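Local coordinates for ATP-dependent Clp protease proteolytic subunit (Listeria monocytogenes, PDB 4JCQ), which probably acts as the serine peptidase subunit of the Clp protease, cleaving misfolded proteins into small peptides in a process that requires ATP hydrolysis, at residues H[85-91]-H[111-117]; H[80-86]-H[104-108]. All blocks are in the same frame, centred on the assembly; numbering follows the deposited sequence.

Contact 1: residues H[85-91]-H[111-117]; sequences GTGWVAS and TRYMIHQ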
loop_
_atom_site.group_PDB
_atom_site.type_symbol
_atom_site.label_atom_id
_atom_site.label_comp_id
_atom_site.label_asym_id
_atom_site.label_seq_id
_atom_site.Cartn_x
_atom_site.Cartn_y
_atom_site.Cartn_z
ATOM N N GLY H 85 -23.626 19.827 9.985
ATOM C CA GLY H 85 -23.282 20.135 8.603
ATOM C C GLY H 85 -22.108 21.090 8.559
ATOM O O GLY H 85 -22.032 22.024 9.362
ATOM N N THR H 86 -21.183 20.848 7.634
ATOM C CA THR H 86 -20.002 21.697 7.482
ATOM C C THR H 86 -19.492 21.723 6.037
ATOM O O THR H 86 -19.407 20.685 5.384
ATOM C CB THR H 86 -18.875 21.303 8.471
ATOM O OG1 THR H 86 -17.709 22.092 8.208
ATOM C CG2 THR H 86 -18.525 19.810 8.376
ATOM N N GLY H 87 -19.158 22.915 5.544
ATOM C CA GLY H 87 -18.695 23.081 4.162
ATOM C C GLY H 87 -19.853 23.050 3.183
ATOM O O GLY H 87 -20.383 24.096 2.802
ATOM N N TRP H 88 -20.241 21.850 2.763
ATOM C CA TRP H 88 -21.491 21.674 2.028
ATOM C C TRP H 88 -22.172 20.371 2.334
ATOM O O TRP H 88 -21.533 19.398 2.741
ATOM C CB TRP H 88 -21.337 21.896 0.513
ATOM C CG TRP H 88 -20.349 21.014 -0.222
ATOM C CD1 TRP H 88 -19.687 19.878 0.247
ATOM C CD2 TRP H 88 -19.912 21.152 -1.623
ATOM N NE1 TRP H 88 -18.884 19.339 -0.728
ATOM C CE2 TRP H 88 -18.975 20.049 -1.874
ATOM C CE3 TRP H 88 -20.189 22.049 -2.651
ATOM C CZ2 TRP H 88 -18.354 19.877 -3.104
ATOM C CZ3 TRP H 88 -19.558 21.861 -3.890
ATOM C CH2 TRP H 88 -18.663 20.802 -4.108
ATOM N N VAL H 89 -23.492 20.369 2.176
ATOM C CA VAL H 89 -24.316 19.179 2.360
ATOM C C VAL H 89 -25.326 19.170 1.220
ATOM O O VAL H 89 -26.209 20.029 1.160
ATOM C CB VAL H 89 -25.061 19.182 3.716
ATOM C CG1 VAL H 89 -25.872 17.902 3.890
ATOM C CG2 VAL H 89 -24.091 19.357 4.879
ATOM N N ALA H 90 -25.181 18.216 0.304
ATOM C CA ALA H 90 -26.020 18.188 -0.893
ATOM C C ALA H 90 -26.454 16.785 -1.292
ATOM O O ALA H 90 -25.733 15.812 -1.061
ATOM C CB ALA H 90 -25.304 18.863 -2.057
ATOM N N SER H 91 -27.642 16.706 -1.897
ATOM C CA SER H 91 -28.137 15.487 -2.542
ATOM C C SER H 91 -28.195 14.291 -1.584
ATOM O O SER H 91 -28.917 14.341 -0.588
ATOM C CB SER H 91 -27.323 15.184 -3.807
ATOM O OG SER H 91 -27.315 16.313 -4.671
ATOM N N THR H 111 -21.417 26.914 5.684
ATOM C CA THR H 111 -21.981 25.722 5.068
ATOM C C THR H 111 -23.118 26.128 4.140
ATOM O O THR H 111 -23.908 27.017 4.468
ATOM C CB THR H 111 -22.530 24.745 6.134
ATOM O OG1 THR H 111 -21.572 24.591 7.186
ATOM C CG2 THR H 111 -22.840 23.373 5.529
ATOM N N ARG H 112 -23.188 25.483 2.980
ATOM C CA ARG H 112 -24.333 25.631 2.084
ATOM C C ARG H 112 -25.021 24.285 1.854
ATOM O O ARG H 112 -24.391 23.228 1.959
ATOM C CB ARG H 112 -23.940 26.302 0.760
ATOM C CG ARG H 112 -22.665 25.782 0.116
ATOM C CD ARG H 112 -22.441 26.436 -1.238
ATOM N NE ARG H 112 -21.249 25.922 -1.908
ATOM C CZ ARG H 112 -21.039 25.975 -3.221
ATOM N NH1 ARG H 112 -19.922 25.482 -3.738
ATOM N NH2 ARG H 112 -21.950 26.514 -4.022
ATOM N N TYR H 113 -26.317 24.342 1.555
ATOM C CA TYR H 113 -27.171 23.158 1.460
ATOM C C TYR H 113 -27.915 23.127 0.129
ATOM O O TYR H 113 -28.365 24.166 -0.358
ATOM C CB TYR H 113 -28.181 23.140 2.617
ATOM C CG TYR H 113 -27.546 22.938 3.978
ATOM C CD1 TYR H 113 -27.565 21.690 4.596
ATOM C CD2 TYR H 113 -26.911 23.991 4.639
ATOM C CE1 TYR H 113 -26.975 21.495 5.836
ATOM C CE2 TYR H 113 -26.318 23.807 5.878
ATOM C CZ TYR H 113 -26.351 22.555 6.469
ATOM O OH TYR H 113 -25.760 22.364 7.693
ATOM N N MET H 114 -28.041 21.937 -0.455
ATOM C CA MET H 114 -28.813 21.758 -1.689
ATOM C C MET H 114 -29.550 20.425 -1.674
ATOM O O MET H 114 -28.929 19.376 -1.537
ATOM C CB MET H 114 -27.908 21.857 -2.922
ATOM C CG MET H 114 -28.659 21.749 -4.245
ATOM S SD MET H 114 -27.620 22.008 -5.691
ATOM C CE MET H 114 -26.625 20.518 -5.692
ATOM N N ILE H 115 -30.873 20.464 -1.821
ATOM C CA ILE H 115 -31.660 19.228 -1.757
ATOM C C ILE H 115 -31.873 18.546 -3.113
ATOM O O ILE H 115 -32.502 17.489 -3.177
ATOM C CB ILE H 115 -33.008 19.400 -1.011
ATOM C CG1 ILE H 115 -34.011 20.212 -1.837
ATOM C CG2 ILE H 115 -32.790 19.991 0.378
ATOM C CD1 ILE H 115 -35.447 19.988 -1.411
ATOM N N HIS H 116 -31.339 19.142 -4.180
ATOM C CA HIS H 116 -31.368 18.529 -5.512
ATOM C C HIS H 116 -30.983 17.083 -5.454
ATOM O O HIS H 116 -29.987 16.728 -4.824
ATOM C CB HIS H 116 -30.423 19.251 -6.465
ATOM C CG HIS H 116 -30.293 18.581 -7.816
ATOM N ND1 HIS H 116 -29.250 17.793 -8.138
ATOM C CD2 HIS H 116 -31.133 18.597 -8.928
ATOM C CE1 HIS H 116 -29.406 17.334 -9.395
ATOM N NE2 HIS H 116 -30.558 17.828 -9.878
ATOM N N GLN H 117 -31.771 16.235 -6.107
ATOM C CA GLN H 117 -31.462 14.814 -6.191
ATOM C C GLN H 117 -31.269 14.423 -7.651
ATOM O O GLN H 117 -32.082 14.792 -8.499
ATOM C CB GLN H 117 -32.568 13.967 -5.546
ATOM C CG GLN H 117 -32.897 14.319 -4.096
ATOM C CD GLN H 117 -31.749 14.068 -3.125
ATOM O OE1 GLN H 117 -30.976 13.126 -3.284
ATOM N NE2 GLN H 117 -31.645 14.911 -2.103
#
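W88 to A90 pair in register with R112 to M114, forming a short parallel beta ladder of the ClpP/crotonase fold that leads into the predicted active site. Backbone bonds cross it in sequence: R112 N to G87 O, V89 N to R112 O, M114 N to V89 O and S91 N to M114 O, all 3.0 to 3.1 Å. CA-H...O contacts run between them, as from T111 CA to G87 O.

Apolar packing is divided between two faces. On one, V89 and Y113 lie side by side, with V89 CB 3.7 Å from Y113 CD1. The ring reaches back along the strand until its OH is 3.5 Å from CA of G85, which has no side chain to obstruct it; the partner of that hydroxyl is S107. Helix 92-97 packs against this face through I94. On the other face, W88 and R112 point the same way. Each has CG set between its backbone N and carbonyl carbon (chi1 59° and 45°), which brings R112 NH1 3.6 Å from W88 CE3, with the indole and guanidinium planes 28° apart. The cation-pi contact of R112 is with a different ring, that of W167. Farther along, A90 CB meets M114 CB.

Side-chain hydrogen bonds across the contact lie beyond the ladder, around the predicted nucleophile S91, just before helix 92-97. Q117 turns its carboxamide back so that NE2 donates to S91 O at 3.2 Å, approaching from above the carbonyl plane. The S91 hydroxyl is diverted to the backbone of H116, the predicted catalytic histidine, consistent with an inactive triad: S91 OG donates to H116 O at 2.7 Å, while H116 NE2 lies 6.3 Å from S91 OG.

Contact 2: residues H[80-86]-H[104-108]; sequences TVKVVGT and NRFSL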
loop_
_atom_site.group_PDB
_atom_site.type_symbol
_atom_site.label_atom_id
_atom_site.label_comp_id
_atom_site.label_asym_id
_atom_site.label_seq_id
_atom_site.Cartn_x
_atom_site.Cartn_y
_atom_site.Cartn_z
ATOM N N THR H 80 -28.617 8.004 20.235
ATOM C CA THR H 80 -29.121 9.204 19.573
ATOM C C THR H 80 -28.007 9.821 18.731
ATOM O O THR H 80 -26.884 9.995 19.205
ATOM C CB THR H 80 -29.643 10.232 20.599
ATOM O OG1 THR H 80 -30.713 9.650 21.352
ATOM C CG2 THR H 80 -30.152 11.493 19.910
ATOM N N VAL H 81 -28.326 10.142 17.480
ATOM C CA VAL H 81 -27.344 10.696 16.557
ATOM C C VAL H 81 -27.575 12.188 16.334
ATOM O O VAL H 81 -28.667 12.609 15.946
ATOM C CB VAL H 81 -27.337 9.937 15.209
ATOM C CG1 VAL H 81 -26.442 10.635 14.193
ATOM C CG2 VAL H 81 -26.887 8.495 15.409
ATOM N N LYS H 82 -26.539 12.977 16.600
ATOM C CA LYS H 82 -26.535 14.399 16.277
ATOM C C LYS H 82 -25.729 14.611 15.001
ATOM O O LYS H 82 -24.674 13.999 14.821
ATOM C CB LYS H 82 -25.918 15.214 17.416
ATOM C CG LYS H 82 -26.739 15.247 18.695
ATOM C CD LYS H 82 -25.999 16.000 19.791
ATOM C CE LYS H 82 -26.888 16.256 20.998
ATOM N NZ LYS H 82 -27.264 15.005 21.714
ATOM N N VAL H 83 -26.226 15.472 14.117
ATOM C CA VAL H 83 -25.503 15.792 12.886
ATOM C C VAL H 83 -25.067 17.256 12.851
ATOM O O VAL H 83 -25.799 18.149 13.288
ATOM C CB VAL H 83 -26.294 15.422 11.604
ATOM C CG1 VAL H 83 -26.449 13.912 11.482
ATOM C CG2 VAL H 83 -27.652 16.112 11.568
ATOM N N VAL H 84 -23.856 17.482 12.352
ATOM C CA VAL H 84 -23.323 18.827 12.175
ATOM C C VAL H 84 -22.889 19.003 10.723
ATOM O O VAL H 84 -21.912 18.396 10.278
ATOM C CB VAL H 84 -22.129 19.114 13.118
ATOM C CG1 VAL H 84 -21.652 20.550 12.948
ATOM C CG2 VAL H 84 -22.500 18.856 14.572
ATOM N N GLY H 85 -23.626 19.827 9.985
ATOM C CA GLY H 85 -23.282 20.135 8.603
ATOM C C GLY H 85 -22.108 21.090 8.559
ATOM O O GLY H 85 -22.032 22.024 9.362
ATOM N N THR H 86 -21.183 20.848 7.634
ATOM C CA THR H 86 -20.002 21.697 7.482
ATOM C C THR H 86 -19.492 21.723 6.037
ATOM O O THR H 86 -19.407 20.685 5.384
ATOM C CB THR H 86 -18.875 21.303 8.471
ATOM O OG1 THR H 86 -17.709 22.092 8.208
ATOM C CG2 THR H 86 -18.525 19.810 8.376
ATOM N N ASN H 104 -31.806 17.621 16.710
ATOM C CA ASN H 104 -30.418 17.157 16.715
ATOM C C ASN H 104 -29.653 17.514 15.435
ATOM O O ASN H 104 -28.575 16.973 15.179
ATOM C CB ASN H 104 -30.362 15.646 16.967
ATOM C CG ASN H 104 -30.927 15.256 18.320
ATOM O OD1 ASN H 104 -30.700 15.936 19.321
ATOM N ND2 ASN H 104 -31.665 14.153 18.357
ATOM N N ARG H 105 -30.207 18.433 14.646
ATOM C CA ARG H 105 -29.588 18.836 13.379
ATOM C C ARG H 105 -28.951 20.220 13.476
ATOM O O ARG H 105 -29.643 21.239 13.570
ATOM C CB ARG H 105 -30.592 18.757 12.220
ATOM C CG ARG H 105 -31.183 17.368 12.015
ATOM C CD ARG H 105 -31.675 17.143 10.592
ATOM N NE ARG H 105 -32.798 18.008 10.239
ATOM C CZ ARG H 105 -34.079 17.642 10.271
ATOM N NH1 ARG H 105 -34.426 16.414 10.643
ATOM N NH2 ARG H 105 -35.018 18.512 9.925
ATOM N N PHE H 106 -27.621 20.233 13.450
ATOM C CA PHE H 106 -26.839 21.450 13.643
ATOM C C PHE H 106 -26.058 21.818 12.387
ATOM O O PHE H 106 -25.889 20.997 11.479
ATOM C CB PHE H 106 -25.862 21.276 14.815
ATOM C CG PHE H 106 -26.528 20.955 16.126
ATOM C CD1 PHE H 106 -26.807 19.636 16.477
ATOM C CD2 PHE H 106 -26.864 21.969 17.018
ATOM C CE1 PHE H 106 -27.416 19.338 17.687
ATOM C CE2 PHE H 106 -27.472 21.675 18.232
ATOM C CZ PHE H 106 -27.748 20.358 18.565
ATOM N N SER H 107 -25.583 23.059 12.341
ATOM C CA SER H 107 -24.701 23.494 11.268
ATOM C C SER H 107 -23.618 24.441 11.756
ATOM O O SER H 107 -23.865 25.316 12.590
ATOM C CB SER H 107 -25.494 24.172 10.153
ATOM O OG SER H 107 -24.651 24.461 9.049
ATOM N N LEU H 108 -22.414 24.251 11.224
ATOM C CA LEU H 108 -21.355 25.244 11.346
ATOM C C LEU H 108 -21.679 26.401 10.388
ATOM O O LEU H 108 -22.384 26.196 9.398
ATOM C CB LEU H 108 -19.993 24.601 11.049
ATOM C CG LEU H 108 -19.143 24.074 12.222
ATOM C CD1 LEU H 108 -19.927 23.741 13.488
ATOM C CD2 LEU H 108 -18.278 22.895 11.797
HETATM O O HOH W 1 -31.473 12.481 16.188
#
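V83 to G85 run parallel to R105 to S107, their strand axes 4.3 Å apart at the closest and 27° askew, as neighbours in the parallel sheet of the ClpP/crotonase fold. Bonds leave the two strands in turn: V83 N to N104 O, F106 N to V83 O at 2.8 Å, G85 N to F106 O, and L108 N to G85 O. The other edge of strand 81-86 is hydrogen-bonded to strand 53-59.

V84 and F106 share one face, where V84 CG2 comes 4.1 Å from F106 CB. V84 CG1, anti to its backbone N (chi1 -177°), reaches forward instead to L108 CD1 at 3.7 Å. L108 thus sits against two neighbours, its other methyl, CD2, lying beside CB and OG1 of T86. The F106 ring turns one edge to the V83 carbonyl oxygen, which lies near the ring plane, and K82 runs alongside the ring with its CD near CE1.

The opposite face carries V83 and R105, which lie side by side; V83 CG2 touches R105 CG at 3.8 Å. The bend in the arginine chain at chi3 turns the guanidinium away to the carbonyl oxygens of A100, A150, G177 and I178, so this buried charged group is bonded to main-chain carbonyls through NE, NH1 and NH2.

Where the strands begin, the side chain of N104 extends the pairing past its last direct backbone bond. T80 CG2 packs 3.4 Å from N104 ND2, and a water bridges the two segments, accepting from N104 ND2 at 2.7 Å and donating to V81 O at 2.8 Å.

In the fold
Contacts 1 and 2 meet at G85 and T86, the end of strand 81-86, where the chain turns a corner at G87 and passes from the main parallel sheet into the short ladder of strands 88-90 and 111-114. Their partners, strands 105-108 and 111-114, follow each other in the chain, so both pairs make the same change of sheet together. The contact centres lie about 13 Å apart, yet Y113 OH of contact 1 is 2.7 Å from S107 OG of contact 2, and T111 OG1 bonds to L108 O across the short connection between the two strands. The predicted catalytic residues S91 and H116 belong to contact 1; S107 OG is 16.2 Å from S91 OG. T86 also bonds to T69 of a neighbouring subunit.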